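Local atomic coordinates of putative oxidoreductase YfjR (Streptomyces aurantiacus, PDB entry 4OQZ), a protein that acts as an imine reductase, probably drawing hydride from NADPH held by its Rossmann-fold domain. Residues A[88-93]-A[111-116]; A[94-99]-A[165-170]; A[117-122]-A[131-136]. One frame throughout, in Å; residues are numbered along the deposited sequence.

Contact 1. Residues A[88-93]-A[111-116]; sequences LVNLSS and GTHLTG
Strand 88-90 runs parallel to strand 112-116, their axes 4.7 Å apart at closest and inclined by 24°, and four backbone hydrogen bonds join the segments: Leu88 N to Thr112 O, Leu114 N to Leu88 O, Asn90 N to Leu114 O and Gly116 N to Asn90 O. On one face of the sheet, the CB of Asn90 lies 3.5 Å from CE1 of His113. Asn90 CG stands opposite its own backbone N (chi1 -156°), and OD1 accepts from Ser92 N at 3.2 Å, making an Asx turn, with Ser92 OG a second donor at 2.9 Å. An alanine here would keep the CB packing but is likely to leave both Ser92 donors without this acceptor and the turn less firmly held. His113 NE2 donates, in the ring plane, to Thr115 OG1 at 2.9 Å, fixing the imidazole, whereas its buried ND1 has no partner in the model. On the opposite face the contact is apolar: Val89 CG2 meets Leu114 CD1 at 4.2 Å. Further along, Leu91 CD2 rests on Gly116 CA at 3.8 Å. Helix 96-108 connects the two strands, making this the beta-alpha-beta crossover of a Rossmann-type domain.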
loop_
_atom_site.group_PDB
_atom_site.type_symbol
_atom_site.label_atom_id
_atom_site.label_comp_id
_atom_site.label_asym_id
_atom_site.label_seq_id
_atom_site.Cartn_x
_atom_site.Cartn_y
_atom_site.Cartn_z
ATOM N N LEU A 88 1.536 7.577 33.873
ATOM C CA LEU A 88 1.453 8.529 32.761
ATOM C C LEU A 88 1.439 7.797 31.409
ATOM O O LEU A 88 2.417 7.132 31.032
ATOM C CB LEU A 88 2.599 9.550 32.828
ATOM C CG LEU A 88 2.341 10.831 33.610
ATOM C CD1 LEU A 88 2.358 10.582 35.126
ATOM C CD2 LEU A 88 3.425 11.844 33.305
ATOM N N VAL A 89 0.307 7.882 30.714
ATOM C CA VAL A 89 0.098 7.212 29.432
ATOM C C VAL A 89 0.341 8.243 28.352
ATOM O O VAL A 89 -0.475 9.164 28.170
ATOM C CB VAL A 89 -1.303 6.556 29.319
ATOM C CG1 VAL A 89 -1.370 5.657 28.085
ATOM C CG2 VAL A 89 -1.633 5.749 30.576
ATOM N N ASN A 90 1.500 8.129 27.681
ATOM C CA ASN A 90 1.859 9.099 26.655
ATOM C C ASN A 90 1.452 8.634 25.272
ATOM O O ASN A 90 2.058 7.724 24.708
ATOM C CB ASN A 90 3.326 9.528 26.743
ATOM C CG ASN A 90 3.580 10.882 26.139
ATOM O OD1 ASN A 90 3.198 11.175 25.006
ATOM N ND2 ASN A 90 4.305 11.711 26.853
ATOM N N LEU A 91 0.403 9.257 24.742
ATOM C CA LEU A 91 -0.171 8.909 23.450
ATOM C C LEU A 91 0.334 9.761 22.284
ATOM O O LEU A 91 -0.090 9.544 21.153
ATOM C CB LEU A 91 -1.702 8.900 23.536
ATOM C CG LEU A 91 -2.323 7.983 24.599
ATOM C CD1 LEU A 91 -3.796 8.243 24.721
ATOM C CD2 LEU A 91 -2.108 6.496 24.276
ATOM N N SER A 92 1.277 10.687 22.544
ATOM C CA SER A 92 1.889 11.557 21.530
ATOM C C SER A 92 2.827 10.739 20.625
ATOM O O SER A 92 3.879 10.263 21.074
ATOM C CB SER A 92 2.660 12.702 22.187
ATOM O OG SER A 92 2.004 13.176 23.351
ATOM N N SER A 93 2.421 10.570 19.353
ATOM C CA SER A 93 3.140 9.813 18.331
ATOM C C SER A 93 4.487 10.453 17.925
ATOM O O SER A 93 4.526 11.430 17.173
ATOM C CB SER A 93 2.256 9.600 17.111
ATOM O OG SER A 93 2.171 10.761 16.300
ATOM N N GLY A 111 7.278 7.998 38.932
ATOM C CA GLY A 111 6.030 7.655 38.261
ATOM C C GLY A 111 6.261 6.591 37.213
ATOM O O GLY A 111 7.409 6.247 36.940
ATOM N N THR A 112 5.178 6.059 36.595
ATOM C CA THR A 112 5.374 5.054 35.542
ATOM C C THR A 112 4.868 5.554 34.194
ATOM O O THR A 112 3.792 6.154 34.117
ATOM C CB THR A 112 4.925 3.612 35.914
ATOM O OG1 THR A 112 3.536 3.432 35.645
ATOM C CG2 THR A 112 5.268 3.208 37.339
ATOM N N HIS A 113 5.663 5.310 33.139
ATOM C CA HIS A 113 5.374 5.714 31.767
ATOM C C HIS A 113 4.931 4.535 30.896
ATOM O O HIS A 113 5.650 3.538 30.761
ATOM C CB HIS A 113 6.598 6.426 31.157
ATOM C CG HIS A 113 6.476 6.776 29.700
ATOM N ND1 HIS A 113 6.183 8.060 29.291
ATOM C CD2 HIS A 113 6.688 6.012 28.606
ATOM C CE1 HIS A 113 6.187 8.026 27.970
ATOM N NE2 HIS A 113 6.489 6.816 27.515
ATOM N N LEU A 114 3.747 4.678 30.291
ATOM C CA LEU A 114 3.212 3.711 29.346
ATOM C C LEU A 114 3.236 4.429 28.004
ATOM O O LEU A 114 2.749 5.556 27.908
ATOM C CB LEU A 114 1.758 3.295 29.692
ATOM C CG LEU A 114 1.558 2.261 30.817
ATOM C CD1 LEU A 114 0.084 1.973 31.023
ATOM C CD2 LEU A 114 2.287 0.951 30.531
ATOM N N THR A 115 3.893 3.839 27.005
ATOM C CA THR A 115 3.927 4.435 25.662
ATOM C C THR A 115 2.744 3.881 24.909
ATOM O O THR A 115 2.497 2.677 24.966
ATOM C CB THR A 115 5.250 4.119 24.939
ATOM O OG1 THR A 115 6.345 4.537 25.755
ATOM C CG2 THR A 115 5.338 4.784 23.563
ATOM N N GLY A 116 2.036 4.756 24.203
ATOM C CA GLY A 116 0.892 4.368 23.389
ATOM C C GLY A 116 0.992 4.797 21.939
ATOM O O GLY A 116 1.460 5.906 21.648
HETATM O O HOH W 1 -0.711 7.547 19.468
#

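Contact 2. Residues A[94-99]-A[165-170]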
loop_
_atom_site.group_PDB
_atom_site.type_symbol
_atom_site.label_atom_id
_atom_site.label_comp_id
_atom_site.label_asym_id
_atom_site.label_seq_id
_atom_site.Cartn_x
_atom_site.Cartn_y
_atom_site.Cartn_z
ATOM N N ASP A 94 5.576 9.908 18.442
ATOM C CA ASP A 94 6.926 10.367 18.132
ATOM C C ASP A 94 7.828 9.120 18.002
ATOM O O ASP A 94 7.313 8.003 18.019
ATOM C CB ASP A 94 7.399 11.374 19.198
ATOM C CG ASP A 94 8.496 12.349 18.802
ATOM O OD1 ASP A 94 9.240 12.053 17.842
ATOM O OD2 ASP A 94 8.660 13.372 19.502
ATOM N N THR A 95 9.141 9.298 17.836
ATOM C CA THR A 95 10.108 8.213 17.635
ATOM C C THR A 95 10.324 7.298 18.853
ATOM O O THR A 95 10.206 7.776 19.988
ATOM C CB THR A 95 11.463 8.781 17.188
ATOM O OG1 THR A 95 12.083 9.488 18.268
ATOM C CG2 THR A 95 11.369 9.618 15.935
ATOM N N PRO A 96 10.769 6.023 18.634
ATOM C CA PRO A 96 11.100 5.135 19.769
ATOM C C PRO A 96 12.158 5.688 20.716
ATOM O O PRO A 96 12.071 5.436 21.914
ATOM C CB PRO A 96 11.593 3.854 19.091
ATOM C CG PRO A 96 11.019 3.883 17.735
ATOM C CD PRO A 96 10.958 5.323 17.345
ATOM N N GLU A 97 13.144 6.439 20.191
ATOM C CA GLU A 97 14.212 7.046 20.992
ATOM C C GLU A 97 13.672 8.114 21.953
ATOM O O GLU A 97 13.976 8.073 23.145
ATOM C CB GLU A 97 15.347 7.579 20.098
ATOM C CG GLU A 97 16.738 7.158 20.546
ATOM C CD GLU A 97 16.988 5.670 20.720
ATOM O OE1 GLU A 97 16.813 4.909 19.740
ATOM O OE2 GLU A 97 17.358 5.265 21.845
ATOM N N LYS A 98 12.815 9.024 21.452
ATOM C CA LYS A 98 12.168 10.057 22.267
ATOM C C LYS A 98 11.196 9.482 23.315
ATOM O O LYS A 98 11.074 10.062 24.394
ATOM C CB LYS A 98 11.541 11.156 21.396
ATOM C CG LYS A 98 12.571 12.232 21.047
ATOM C CD LYS A 98 11.963 13.383 20.269
ATOM C CE LYS A 98 12.935 14.522 20.065
ATOM N NZ LYS A 98 13.950 14.217 19.022
ATOM N N ALA A 99 10.568 8.316 23.028
ATOM C CA ALA A 99 9.700 7.606 23.976
ATOM C C ALA A 99 10.553 7.002 25.126
ATOM O O ALA A 99 10.128 7.053 26.288
ATOM C CB ALA A 99 8.915 6.520 23.260
ATOM N N ALA A 165 6.024 0.450 21.425
ATOM C CA ALA A 165 4.725 0.905 20.883
ATOM C C ALA A 165 4.916 2.005 19.833
ATOM O O ALA A 165 4.205 2.029 18.831
ATOM C CB ALA A 165 3.809 1.370 22.003
ATOM N N ALA A 166 5.953 2.842 20.023
ATOM C CA ALA A 166 6.334 3.908 19.096
ATOM C C ALA A 166 6.832 3.294 17.799
ATOM O O ALA A 166 6.466 3.767 16.739
ATOM C CB ALA A 166 7.428 4.781 19.716
ATOM N N LEU A 167 7.668 2.232 17.887
ATOM C CA LEU A 167 8.192 1.504 16.740
ATOM C C LEU A 167 7.014 0.971 15.936
ATOM O O LEU A 167 6.881 1.314 14.761
ATOM C CB LEU A 167 9.068 0.335 17.246
ATOM C CG LEU A 167 10.234 -0.157 16.421
ATOM C CD1 LEU A 167 10.554 -1.578 16.829
ATOM C CD2 LEU A 167 9.967 -0.133 14.911
ATOM N N MET A 168 6.110 0.212 16.591
ATOM C CA MET A 168 4.892 -0.341 15.965
ATOM C C MET A 168 4.068 0.736 15.294
ATOM O O MET A 168 3.581 0.543 14.161
ATOM C CB MET A 168 4.066 -1.085 17.020
ATOM C CG MET A 168 3.860 -2.584 16.740
ATOM S SD MET A 168 5.207 -3.614 16.102
ATOM C CE MET A 168 6.366 -3.342 17.279
ATOM N N TYR A 169 3.946 1.906 15.977
ATOM C CA TYR A 169 3.260 3.045 15.404
ATOM C C TYR A 169 3.941 3.491 14.088
ATOM O O TYR A 169 3.239 3.622 13.074
ATOM C CB TYR A 169 3.137 4.211 16.416
ATOM C CG TYR A 169 2.210 5.300 15.922
ATOM C CD1 TYR A 169 0.826 5.177 16.049
ATOM C CD2 TYR A 169 2.706 6.404 15.233
ATOM C CE1 TYR A 169 -0.036 6.162 15.559
ATOM C CE2 TYR A 169 1.853 7.377 14.712
ATOM C CZ TYR A 169 0.487 7.265 14.902
ATOM O OH TYR A 169 -0.341 8.235 14.404
ATOM N N GLN A 170 5.293 3.631 14.086
ATOM C CA GLN A 170 6.039 4.028 12.879
ATOM C C GLN A 170 5.917 3.002 11.750
ATOM O O GLN A 170 5.767 3.383 10.589
ATOM C CB GLN A 170 7.513 4.367 13.179
ATOM C CG GLN A 170 7.741 5.444 14.251
ATOM C CD GLN A 170 7.094 6.781 13.966
ATOM O OE1 GLN A 170 6.873 7.177 12.822
ATOM N NE2 GLN A 170 6.749 7.494 15.015
#
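Gln170 is folded toward Asp94 by two torsions: chi1 of -55° sets CG opposite the carbonyl carbon and beside the backbone N, and a bend at chi2 (-58°) then turns the chain so that its amide does not run straight out from the helix. NE2 thereby comes within 3.1 Å of Asp94 O, a weak hydrogen bond because the N-H points well off the line to the acceptor (138°). Beside this polar link the packing is mostly of carbon atoms against side chains and backbone. The CB of Ala166, directed at the 94-99 segment, sits 3.6 Å from Asp94 O and 3.7 Å from Pro96 CA, and Ala99 CB reaches the same Ala166 CB at 4.2 Å. Pro96 adds the corner of its ring, CG lying 3.7 Å from Leu167 N and 4.1 Å from Leu167 CB. The small side chain of Ala166 thus lets the first turn of one helix lie almost against the backbone of the other. The approach to helix 96-108 is held by its own bonds: Thr95 is the N-cap, its OG1 accepting from Lys98 N at 3.3 Å, and Asp94 OD1 accepts from Thr95 N at 2.8 Å, the donor tilted from the carboxylate plane. The contact therefore joins the start of helix 96-108, in the Rossmann-type domain that probably binds NADPH, to the early part of the long helix 163-191. Ala99 and Ala165 both rest on Thr115 of strand 112-119, and Pro96 and Gln170 pack on Thr247 of the second subunit.

Contact 3. Residues A[117-122]-A[131-136]; sequences GVLSPP and STFYSG
Leu119 and Phe133 project from the same face of an antiparallel pair of strands and meet at a slant, the CD1 methyl of Leu119 lying 3.5 Å from CE2 and 4.0 Å from CZ of Phe133. With CG of the phenylalanine turned opposite its carbonyl carbon (chi1 -68°), the ring also passes by Gly117, which has no side chain on that face, and CD2 comes to 3.8 Å from Gly117 O. On the reverse face Val118 and Thr132 form a non-hydrogen-bonded pair whose side chains cross obliquely: CG1 of Val118 approaches Thr132 OG1 at 3.7 Å, while its CG2 meets the threonine methyl CG2 at 3.9 Å. Val118 offers that hydroxyl carbon contact; its hydrogen bond is with the hydroxyl of Thr152. Between the two faces, Gly117 and Phe133 form a hydrogen-bonded pair. Gly117 N donates to Phe133 O at 2.8 Å in the carbonyl plane, whereas Phe133 N reaches Gly117 O from above that plane, 45° out of it. A further bond runs from Leu119 N to Ser131 O at 2.9 Å, and Leu119 is itself the centre of an inverse gamma turn. Phe133 goes on to meet the ring of Tyr203 of the second subunit. The chemistry implies a hairpin held together by its backbone, with side chains that cross it mainly by van der Waals contact, and Phe133 extends the packing to the second subunit.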
loop_
_atom_site.group_PDB
_atom_site.type_symbol
_atom_site.label_atom_id
_atom_site.label_comp_id
_atom_site.label_asym_id
_atom_site.label_seq_id
_atom_site.Cartn_x
_atom_site.Cartn_y
_atom_site.Cartn_z
ATOM N N GLY A 117 0.548 3.914 21.039
ATOM C CA GLY A 117 0.430 4.192 19.608
ATOM C C GLY A 117 -0.998 3.959 19.134
ATOM O O GLY A 117 -1.329 2.821 18.784
ATOM N N VAL A 118 -1.858 5.030 19.139
ATOM C CA VAL A 118 -3.298 4.981 18.781
ATOM C C VAL A 118 -3.522 4.848 17.269
ATOM O O VAL A 118 -3.281 5.798 16.524
ATOM C CB VAL A 118 -4.153 6.167 19.380
ATOM C CG1 VAL A 118 -5.650 5.883 19.278
ATOM C CG2 VAL A 118 -3.772 6.485 20.827
ATOM N N LEU A 119 -4.046 3.696 16.823
ATOM C CA LEU A 119 -4.352 3.476 15.403
ATOM C C LEU A 119 -5.816 3.870 15.170
ATOM O O LEU A 119 -6.676 3.022 14.899
ATOM C CB LEU A 119 -4.104 2.018 14.984
ATOM C CG LEU A 119 -2.705 1.453 15.168
ATOM C CD1 LEU A 119 -2.646 0.055 14.590
ATOM C CD2 LEU A 119 -1.632 2.378 14.554
ATOM N N SER A 120 -6.091 5.160 15.356
ATOM C CA SER A 120 -7.420 5.719 15.234
ATOM C C SER A 120 -7.434 7.190 14.973
ATOM O O SER A 120 -6.777 7.946 15.684
ATOM C CB SER A 120 -8.257 5.452 16.488
ATOM O OG SER A 120 -9.621 5.779 16.256
ATOM N N PRO A 121 -8.304 7.626 14.036
ATOM C CA PRO A 121 -8.573 9.071 13.907
ATOM C C PRO A 121 -9.452 9.489 15.115
ATOM O O PRO A 121 -10.000 8.585 15.765
ATOM C CB PRO A 121 -9.371 9.160 12.594
ATOM C CG PRO A 121 -10.074 7.858 12.500
ATOM C CD PRO A 121 -9.192 6.825 13.148
ATOM N N PRO A 122 -9.678 10.802 15.409
ATOM C CA PRO A 122 -10.542 11.166 16.560
ATOM C C PRO A 122 -11.982 10.616 16.584
ATOM O O PRO A 122 -12.393 10.270 17.686
ATOM C CB PRO A 122 -10.474 12.695 16.600
ATOM C CG PRO A 122 -9.223 13.033 15.871
ATOM C CD PRO A 122 -9.117 12.018 14.782
ATOM N N SER A 131 -7.708 -0.066 17.779
ATOM C CA SER A 131 -6.572 -0.587 18.527
ATOM C C SER A 131 -5.464 0.440 18.843
ATOM O O SER A 131 -5.330 1.477 18.183
ATOM C CB SER A 131 -5.996 -1.824 17.840
ATOM O OG SER A 131 -5.068 -2.494 18.680
ATOM N N THR A 132 -4.760 0.185 19.944
ATOM C CA THR A 132 -3.646 1.006 20.423
ATOM C C THR A 132 -2.563 0.065 20.910
ATOM O O THR A 132 -2.835 -0.874 21.676
ATOM C CB THR A 132 -4.061 1.958 21.539
ATOM O OG1 THR A 132 -5.163 2.752 21.119
ATOM C CG2 THR A 132 -2.896 2.909 21.988
ATOM N N PHE A 133 -1.328 0.338 20.488
ATOM C CA PHE A 133 -0.161 -0.427 20.913
ATOM C C PHE A 133 0.315 0.210 22.220
ATOM O O PHE A 133 0.376 1.425 22.303
ATOM C CB PHE A 133 0.981 -0.308 19.877
ATOM C CG PHE A 133 0.752 -0.968 18.540
ATOM C CD1 PHE A 133 0.772 -2.356 18.417
ATOM C CD2 PHE A 133 0.571 -0.206 17.395
ATOM C CE1 PHE A 133 0.552 -2.962 17.181
ATOM C CE2 PHE A 133 0.360 -0.822 16.150
ATOM C CZ PHE A 133 0.324 -2.186 16.060
ATOM N N TYR A 134 0.648 -0.601 23.208
ATOM C CA TYR A 134 1.191 -0.165 24.488
ATOM C C TYR A 134 2.505 -0.866 24.819
ATOM O O TYR A 134 2.651 -2.074 24.600
ATOM C CB TYR A 134 0.196 -0.367 25.634
ATOM C CG TYR A 134 -0.953 0.623 25.596
ATOM C CD1 TYR A 134 -0.779 1.941 26.005
ATOM C CD2 TYR A 134 -2.208 0.245 25.124
ATOM C CE1 TYR A 134 -1.820 2.859 25.940
ATOM C CE2 TYR A 134 -3.264 1.150 25.076
ATOM C CZ TYR A 134 -3.066 2.459 25.486
ATOM O OH TYR A 134 -4.091 3.383 25.421
ATOM N N SER A 135 3.468 -0.092 25.325
ATOM C CA SER A 135 4.738 -0.615 25.770
ATOM C C SER A 135 5.203 0.097 27.058
ATOM O O SER A 135 4.780 1.219 27.337
ATOM C CB SER A 135 5.774 -0.625 24.648
ATOM O OG SER A 135 6.287 0.653 24.308
ATOM N N GLY A 136 5.971 -0.614 27.873
ATOM C CA GLY A 136 6.438 -0.121 29.162
ATOM C C GLY A 136 6.172 -1.124 30.262
ATOM O O GLY A 136 5.974 -2.303 29.960
#

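Overall arrangement
The touching residues of contact 2 are all buried, and contact 1 is nearly as enclosed, whereas Leu119 and Ser131 leave contact 3 partly exposed. Contacts 1 and 3 share strand 112-119 at its two edges: a parallel neighbour in contact 1 and, less regularly, an antiparallel one in contact 3, both secured chiefly by backbone hydrogen bonds. Contact 2 sets a helix start against helix 163-191, relying on apolar packing round Ala166 and one weak hydrogen bond from a side-chain amide, and joins the Rossmann-type domain to the C-terminal helical part. It touches both others: Ala165 packs on Thr115 and Met168 on Phe133, and Ala165 N hydrogen-bonds to Ser135 OG. Contacts 2 and 3 reach the second subunit.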